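Local coordinates for protein putative laminarinase (Phanerochaete chrysosporium, PDB 2WNE) that probably hydrolyses glycosidic bonds in beta-glucans such as laminarin, as a glycoside hydrolase family 16 enzyme, and here holds glucose sugars in its cleft, at residues Pro100-Thr105 with Asp117-Val122. The protein carries 1 engineered substitution. Sequence-based numbering, arbitrary orientation.
With GLC (alpha-D-glucopyranose), chain B; BGC (beta-D-glucopyranose), chain C; BGC (beta-D-glucopyranose), chain D.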
loop_
_atom_site.group_PDB
_atom_site.type_symbol
_atom_site.label_atom_id
_atom_site.label_comp_id
_atom_site.label_asym_id
_atom_site.label_seq_id
_atom_site.Cartn_x
_atom_site.Cartn_y
_atom_site.Cartn_z
ATOM N N PRO A 100 2.917 -5.656 3.660
ATOM C CA PRO A 100 2.042 -5.352 2.521
ATOM C C PRO A 100 2.048 -3.871 2.187
ATOM O O PRO A 100 2.280 -3.051 3.071
ATOM C CB PRO A 100 0.659 -5.745 3.027
ATOM C CG PRO A 100 0.731 -5.546 4.580
ATOM C CD PRO A 100 2.208 -5.581 4.963
ATOM N N ALA A 101 1.763 -3.535 0.931
ATOM C CA ALA A 101 1.596 -2.145 0.549
ATOM C C ALA A 101 0.632 -1.992 -0.618
ATOM O O ALA A 101 0.553 -2.883 -1.467
ATOM C CB ALA A 101 2.974 -1.489 0.189
ATOM N N ALA A 102 -0.120 -0.882 -0.598
ATOM C CA ALA A 102 -0.827 -0.323 -1.760
ATOM C C ALA A 102 -0.211 1.065 -1.960
ATOM O O ALA A 102 -0.235 1.900 -1.054
ATOM C CB ALA A 102 -2.306 -0.188 -1.501
ATOM N N TRP A 103 0.365 1.280 -3.140
ATOM C CA TRP A 103 1.211 2.430 -3.386
ATOM C C TRP A 103 1.305 2.844 -4.859
ATOM O O TRP A 103 0.762 2.181 -5.731
ATOM C CB TRP A 103 2.600 2.202 -2.764
ATOM C CG TRP A 103 3.404 1.003 -3.270
ATOM C CD1 TRP A 103 3.039 -0.320 -3.230
ATOM C CD2 TRP A 103 4.719 1.039 -3.832
ATOM N NE1 TRP A 103 4.038 -1.104 -3.742
ATOM C CE2 TRP A 103 5.087 -0.299 -4.117
ATOM C CE3 TRP A 103 5.645 2.075 -4.097
ATOM C CZ2 TRP A 103 6.338 -0.637 -4.675
ATOM C CZ3 TRP A 103 6.916 1.730 -4.640
ATOM C CH2 TRP A 103 7.241 0.392 -4.921
ATOM N N GLU A 104 1.968 3.970 -5.123
ATOM C CA GLU A 104 2.179 4.433 -6.498
ATOM C C GLU A 104 3.643 4.788 -6.673
ATOM O O GLU A 104 4.245 5.290 -5.747
ATOM C CB GLU A 104 1.305 5.653 -6.832
ATOM C CG GLU A 104 -0.160 5.308 -7.019
ATOM C CD GLU A 104 -1.006 6.498 -7.430
ATOM O OE1 GLU A 104 -0.424 7.602 -7.655
ATOM O OE2 GLU A 104 -2.260 6.320 -7.523
ATOM N N THR A 105 4.194 4.521 -7.864
ATOM C CA THR A 105 5.592 4.839 -8.169
ATOM C C THR A 105 5.824 4.780 -9.679
ATOM O O THR A 105 4.974 4.294 -10.426
ATOM C CB THR A 105 6.580 3.843 -7.428
ATOM O OG1 THR A 105 7.897 4.387 -7.359
ATOM C CG2 THR A 105 6.633 2.487 -8.102
ATOM N N ASP A 117 3.061 5.966 -0.628
ATOM C CA ASP A 117 2.445 4.812 0.021
ATOM C C ASP A 117 1.119 5.229 0.644
ATOM O O ASP A 117 1.066 6.186 1.419
ATOM C CB ASP A 117 3.359 4.208 1.093
ATOM C CG ASP A 117 4.618 3.597 0.509
ATOM O OD1 ASP A 117 4.577 2.424 0.086
ATOM O OD2 ASP A 117 5.647 4.295 0.487
ATOM N N ILE A 118 0.068 4.500 0.285
ATOM C CA ILE A 118 -1.299 4.780 0.736
ATOM C C ILE A 118 -1.630 3.837 1.908
ATOM O O ILE A 118 -2.183 4.237 2.924
ATOM C CB ILE A 118 -2.294 4.636 -0.494
ATOM C CG1 ILE A 118 -1.855 5.597 -1.620
ATOM C CG2 ILE A 118 -3.757 4.909 -0.081
ATOM C CD1 ILE A 118 -2.350 5.276 -3.047
ATOM N N ILE A 119 -1.267 2.569 1.736
ATOM C CA ILE A 119 -1.358 1.566 2.769
ATOM C C ILE A 119 0.024 0.912 2.889
ATOM O O ILE A 119 0.615 0.459 1.898
ATOM C CB ILE A 119 -2.433 0.500 2.422
ATOM C CG1 ILE A 119 -3.770 1.175 2.062
ATOM C CG2 ILE A 119 -2.547 -0.584 3.566
ATOM C CD1 ILE A 119 -4.811 0.224 1.395
ATOM N N GLU A 120 0.559 0.895 4.102
ATOM C CA GLU A 120 1.825 0.229 4.341
ATOM C C GLU A 120 2.054 0.060 5.835
ATOM O O GLU A 120 1.711 0.934 6.640
ATOM C CB GLU A 120 2.990 1.026 3.754
ATOM C CG GLU A 120 4.241 0.176 3.500
ATOM C CD GLU A 120 5.470 1.027 3.198
ATOM O OE1 GLU A 120 5.386 2.274 3.309
ATOM O OE2 GLU A 120 6.515 0.462 2.840
ATOM N N GLY A 121 2.640 -1.076 6.181
ATOM C CA GLY A 121 3.174 -1.295 7.529
ATOM C C GLY A 121 3.948 -2.587 7.553
ATOM O O GLY A 121 4.146 -3.216 6.507
ATOM N N VAL A 122 4.353 -3.001 8.745
ATOM C CA VAL A 122 5.137 -4.227 8.929
ATOM C C VAL A 122 4.695 -4.955 10.191
ATOM O O VAL A 122 4.300 -4.308 11.171
ATOM C CB VAL A 122 6.670 -3.939 9.006
ATOM C CG1 VAL A 122 7.191 -3.459 7.631
ATOM C CG2 VAL A 122 7.015 -2.906 10.152
HETATM C C1 GLC B . 8.087 2.109 -0.300
HETATM C C2 GLC B . 9.442 1.990 -1.036
HETATM C C3 GLC B . 9.456 0.743 -1.927
HETATM C C4 GLC B . 8.612 -0.393 -1.334
HETATM C C5 GLC B . 7.145 0.048 -1.294
HETATM C C6 GLC B . 6.161 -0.975 -0.726
HETATM O O1 GLC B . 7.726 3.463 -0.165
HETATM O O2 GLC B . 9.844 3.168 -1.718
HETATM O O3 GLC B . 10.777 0.310 -2.065
HETATM O O4 GLC B . 8.698 -1.527 -2.175
HETATM O O5 GLC B . 6.956 1.306 -0.669
HETATM O O6 GLC B . 6.391 -1.179 0.669
HETATM C C2 BGC C . 10.660 1.401 3.436
HETATM C C3 BGC C . 9.523 2.235 2.854
HETATM C C4 BGC C . 8.623 2.887 3.904
HETATM C C5 BGC C . 9.476 3.576 4.965
HETATM C C6 BGC C . 8.607 4.084 6.119
HETATM C C1 BGC C . 11.399 2.180 4.512
HETATM O O2 BGC C . 11.560 1.064 2.411
HETATM O O3 BGC C . 8.739 1.422 2.032
HETATM O O4 BGC C . 7.746 3.809 3.290
HETATM O O5 BGC C . 10.456 2.665 5.463
HETATM O O6 BGC C . 9.432 4.748 7.057
HETATM C C2 BGC D . 12.852 0.360 -3.178
HETATM C C3 BGC D . 13.642 0.776 -4.428
HETATM C C4 BGC D . 12.886 0.496 -5.730
HETATM C C5 BGC D . 11.435 0.998 -5.637
HETATM C C6 BGC D . 10.594 0.719 -6.892
HETATM C C1 BGC D . 11.414 0.854 -3.239
HETATM O O2 BGC D . 13.474 0.792 -1.983
HETATM O O3 BGC D . 14.815 0.011 -4.500
HETATM O O4 BGC D . 13.607 1.100 -6.783
HETATM O O5 BGC D . 10.821 0.449 -4.470
HETATM O O6 BGC D . 10.388 -0.661 -7.126
#
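The indole of Trp103 and the carboxylate of Asp117 point the same way into the cleft, side by side, their planes 16° apart; Asp117 OD1 lies 3.5 Å from Trp103 CB and meets the ring obliquely. GLC covers one indole face, its C5 3.3 Å above the plane over the ring centre, while C6 of the chain D BGC lies in plane at the edge. Asn250, on strand 246-253, takes the hydrogen bond from Trp103 NE1, which is likely to limit the ring's rotation. Replacing Trp103 by an alanine would probably strip GLC of this flat platform and leave the Asn250 amide without its indole donor. Between Ala102 and Trp103 the antiparallel register slips by one residue: Ile118 and Ile119 both face Ala102 in a classic beta bulge, in the concave sheet of the GH16 beta-jelly roll. Ala102 O thus accepts two bonds in its carbonyl plane, from Ile118 N (2.9 Å) and, nearly straight at 175°, from Ile119 N (3.0 Å); Ala102 N returns one to Ile119 O. The bulge keeps Asp117 and Glu120 on the sugar-binding face with Ala101 and Trp103, while Ala102 CB packs on Ile119 CD1 (3.9 Å) on the reverse face, where Ala102 meets Phe87 and Ile119 meets Val89 of strand 83-89. Glu120 CG stands anti to the backbone N (chi1 -158°), and the extended chain carries the carboxylate across to two sugars. Its OE2 accepts from O6 of GLC (2.7 Å) and O3 of the chain C BGC, and also from Trp99 NE1, whereas OE1 takes O4 of that BGC at 2.8 Å.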